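Tailspike protein (PDB 6E1R) probably binds and cleaves the surface capsular polysaccharide of Acinetobacter baumannii, serving as the trimeric receptor-recognising tailspike of the phage. Local coordinates at residues G465-T476 / R540-V551. Residues are numbered along the deposited sequence; the frame is centred on the assembly and turned at random.
Sequences GGRLLVNAIFGT and RFAMEVFTTGNV
Leu469 and Phe546 exchange two backbone hydrogen bonds, Leu469 N to Phe546 O at 2.8 Å and Phe546 N to Leu469 O at 2.7 Å, a compact example of how the antiparallel segments 465-476 and 540-551 are stitched together. Similar reciprocal bonds join Arg467 to Thr548 and Ile473 to Ala542, and Gly475 N extends the ladder to Arg540 O. Between the rungs, CA-H...O contacts such as Val545 CA to Leu469 O add to the pairing.

The mainly apolar face carries Leu468, Val470, Ala472 and Phe474 beside Thr547, Val545, Met543 (a selenomethionine) and Phe541. Val470 CG1 meets Met543 CG at 3.8 Å, while its CG2 lies alongside Val545 CG2. Near the Gly475 end of the ladder the edge of Phe474 addresses the face of Phe541, planes 62° apart; with CG anti to its backbone N (chi1 -176°), Phe474 brings CD1 to 3.5 Å from Phe541 CE2. Near Gly466, Leu468 CD2 rests on Thr547 CG2 (3.7 Å) and Val551 CG1.

Polar groups share the other face with Leu469 and Phe546. Thr548 CG2 lies over one face of the Arg467 guanidinium, whose NE forms a salt bridge with Glu488 of the second subunit. Asn471 and Glu544 run side by side: Asn471 ND2 is held by Ala485 O and Glu544 OE2 by Tyr435 OH, while Asn471 OD1 takes a hydrogen bond from Asn550 ND2 of the third subunit.

This face therefore contributes to the trimer interface of the C-terminal domain. Phe519 and Trp521 of strand 519-523 pack against the mainly apolar face, and within the five-stranded antiparallel sheet the pair runs between strands 435-443 and 484-494.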
# COMPACT_ATOMS: atom_id res chain seq x y z
N GLY A 465 -22.03 20.89 38.04
CA GLY A 465 -21.93 20.23 39.33
C GLY A 465 -20.85 19.18 39.34
O GLY A 465 -20.93 18.19 38.60
N GLY A 466 -19.84 19.36 40.18
CA GLY A 466 -18.75 18.41 40.22
C GLY A 466 -17.77 18.71 41.33
O GLY A 466 -18.07 19.45 42.27
N ARG A 467 -16.58 18.13 41.20
CA ARG A 467 -15.53 18.22 42.20
C ARG A 467 -14.32 18.95 41.61
O ARG A 467 -14.03 18.84 40.42
CB ARG A 467 -15.13 16.81 42.66
CG ARG A 467 -14.28 16.72 43.90
CD ARG A 467 -13.69 15.32 43.99
NE ARG A 467 -14.69 14.31 43.66
CZ ARG A 467 -14.41 13.13 43.10
NH1 ARG A 467 -13.16 12.82 42.80
NH2 ARG A 467 -15.39 12.27 42.84
N LEU A 468 -13.62 19.70 42.46
CA LEU A 468 -12.44 20.45 42.06
C LEU A 468 -11.29 20.15 43.00
O LEU A 468 -11.44 20.26 44.23
CB LEU A 468 -12.71 21.96 42.04
CG LEU A 468 -13.92 22.48 41.26
CD1 LEU A 468 -13.99 24.00 41.36
CD2 LEU A 468 -13.85 22.05 39.81
N LEU A 469 -10.15 19.77 42.44
CA LEU A 469 -8.91 19.59 43.19
C LEU A 469 -7.96 20.71 42.77
O LEU A 469 -7.51 20.76 41.62
CB LEU A 469 -8.29 18.22 42.92
CG LEU A 469 -6.97 17.92 43.64
CD1 LEU A 469 -7.15 17.97 45.15
CD2 LEU A 469 -6.42 16.57 43.20
N VAL A 470 -7.64 21.61 43.71
CA VAL A 470 -6.80 22.76 43.44
C VAL A 470 -5.50 22.61 44.21
O VAL A 470 -5.51 22.41 45.42
CB VAL A 470 -7.50 24.08 43.81
CG1 VAL A 470 -6.62 25.25 43.42
CG2 VAL A 470 -8.86 24.18 43.13
N ASN A 471 -4.38 22.72 43.49
CA ASN A 471 -3.05 22.74 44.10
C ASN A 471 -2.46 24.12 43.85
O ASN A 471 -2.04 24.43 42.73
CB ASN A 471 -2.16 21.64 43.51
CG ASN A 471 -0.80 21.57 44.18
OD1 ASN A 471 0.14 20.98 43.65
ND2 ASN A 471 -0.69 22.17 45.36
N ALA A 472 -2.43 24.95 44.89
CA ALA A 472 -1.88 26.29 44.81
C ALA A 472 -0.46 26.28 45.34
O ALA A 472 -0.17 25.66 46.36
CB ALA A 472 -2.73 27.28 45.60
N ILE A 473 0.43 26.97 44.63
CA ILE A 473 1.84 27.05 44.99
C ILE A 473 2.30 28.50 44.93
O ILE A 473 1.66 29.36 44.32
CB ILE A 473 2.73 26.18 44.08
CG1 ILE A 473 2.62 26.66 42.63
CG2 ILE A 473 2.35 24.71 44.19
CD1 ILE A 473 3.68 26.09 41.72
N PHE A 474 3.42 28.76 45.59
CA PHE A 474 4.06 30.07 45.54
C PHE A 474 4.96 30.14 44.31
O PHE A 474 5.79 29.25 44.09
CB PHE A 474 4.87 30.32 46.81
CG PHE A 474 5.49 31.68 46.88
CD1 PHE A 474 4.70 32.82 46.81
CD2 PHE A 474 6.86 31.83 47.02
CE1 PHE A 474 5.26 34.08 46.88
CE2 PHE A 474 7.43 33.09 47.08
CZ PHE A 474 6.63 34.21 47.02
N GLY A 475 4.80 31.19 43.52
CA GLY A 475 5.55 31.33 42.29
C GLY A 475 4.77 30.87 41.07
O GLY A 475 3.55 31.05 41.01
N THR A 476 5.47 30.28 40.10
CA THR A 476 4.85 29.86 38.86
C THR A 476 4.89 28.35 38.67
O THR A 476 3.86 27.74 38.38
CB THR A 476 5.54 30.55 37.67
OG1 THR A 476 5.50 31.97 37.85
CG2 THR A 476 4.83 30.19 36.37
N ARG A 540 2.86 36.47 44.24
CA ARG A 540 2.48 35.78 43.01
C ARG A 540 2.37 34.28 43.26
O ARG A 540 3.30 33.66 43.78
CB ARG A 540 3.49 36.05 41.90
CG ARG A 540 3.27 35.22 40.65
CD ARG A 540 3.94 35.86 39.45
NE ARG A 540 3.31 37.13 39.12
CZ ARG A 540 3.63 37.88 38.07
NH1 ARG A 540 4.59 37.49 37.24
NH2 ARG A 540 3.00 39.03 37.86
N PHE A 541 1.22 33.71 42.89
CA PHE A 541 0.94 32.30 43.08
C PHE A 541 0.44 31.70 41.78
O PHE A 541 0.14 32.41 40.81
CB PHE A 541 -0.09 32.08 44.21
CG PHE A 541 0.39 32.55 45.56
CD1 PHE A 541 0.27 33.88 45.93
CD2 PHE A 541 0.95 31.65 46.46
CE1 PHE A 541 0.70 34.31 47.17
CE2 PHE A 541 1.38 32.07 47.70
CZ PHE A 541 1.26 33.40 48.05
N ALA A 542 0.35 30.37 41.75
CA ALA A 542 -0.13 29.65 40.57
C ALA A 542 -0.96 28.46 41.01
O ALA A 542 -0.54 27.69 41.88
CB ALA A 542 1.05 29.19 39.70
N MSE A 543 -2.14 28.32 40.41
CA MSE A 543 -3.04 27.22 40.75
C MSE A 543 -3.08 26.16 39.65
O MSE A 543 -2.86 26.45 38.47
CB MSE A 543 -4.45 27.73 41.01
CG MSE A 543 -4.68 28.34 42.38
SE MSE A 543 -3.72 30.02 42.66
CE MSE A 543 -4.77 30.71 44.16
N GLU A 544 -3.36 24.92 40.05
CA GLU A 544 -3.60 23.82 39.12
C GLU A 544 -4.89 23.13 39.55
O GLU A 544 -4.97 22.61 40.67
CB GLU A 544 -2.43 22.84 39.11
CG GLU A 544 -1.17 23.39 38.47
CD GLU A 544 0.00 22.44 38.55
OE1 GLU A 544 0.40 22.08 39.68
OE2 GLU A 544 0.53 22.05 37.49
N VAL A 545 -5.88 23.12 38.67
CA VAL A 545 -7.21 22.62 38.98
C VAL A 545 -7.43 21.31 38.25
O VAL A 545 -7.11 21.19 37.06
CB VAL A 545 -8.30 23.65 38.62
CG1 VAL A 545 -9.67 23.15 39.05
CG2 VAL A 545 -8.00 24.99 39.26
N PHE A 546 -7.98 20.32 38.96
CA PHE A 546 -8.33 19.02 38.40
C PHE A 546 -9.81 18.79 38.68
O PHE A 546 -10.21 18.65 39.84
CB PHE A 546 -7.48 17.90 39.01
CG PHE A 546 -6.00 18.13 38.90
CD1 PHE A 546 -5.33 18.95 39.81
CD2 PHE A 546 -5.26 17.51 37.91
CE1 PHE A 546 -3.97 19.15 39.71
CE2 PHE A 546 -3.89 17.71 37.81
CZ PHE A 546 -3.25 18.53 38.71
N THR A 547 -10.62 18.74 37.63
CA THR A 547 -12.06 18.67 37.77
C THR A 547 -12.57 17.25 37.56
O THR A 547 -11.93 16.43 36.88
CB THR A 547 -12.76 19.61 36.79
OG1 THR A 547 -12.77 19.03 35.49
CG2 THR A 547 -12.05 20.95 36.74
N THR A 548 -13.72 16.96 38.16
CA THR A 548 -14.38 15.67 38.04
C THR A 548 -15.88 15.90 38.02
O THR A 548 -16.39 16.73 38.78
CB THR A 548 -14.00 14.72 39.19
OG1 THR A 548 -12.58 14.60 39.27
CG2 THR A 548 -14.61 13.34 38.98
N GLY A 549 -16.58 15.18 37.16
CA GLY A 549 -18.03 15.30 37.09
C GLY A 549 -18.50 16.28 36.03
O GLY A 549 -17.82 16.47 35.01
N ASN A 550 -19.65 16.89 36.25
CA ASN A 550 -20.26 17.81 35.28
C ASN A 550 -19.76 19.24 35.45
O ASN A 550 -20.55 20.17 35.58
CB ASN A 550 -21.77 17.74 35.38
CG ASN A 550 -22.32 16.38 34.99
OD1 ASN A 550 -23.05 15.75 35.75
ND2 ASN A 550 -21.97 15.93 33.79
N VAL A 551 -18.44 19.43 35.44
CA VAL A 551 -17.87 20.77 35.56
C VAL A 551 -16.51 20.78 34.88
O VAL A 551 -15.78 19.78 34.89
CB VAL A 551 -17.77 21.22 37.04
CG1 VAL A 551 -16.72 20.41 37.79
CG2 VAL A 551 -17.47 22.72 37.13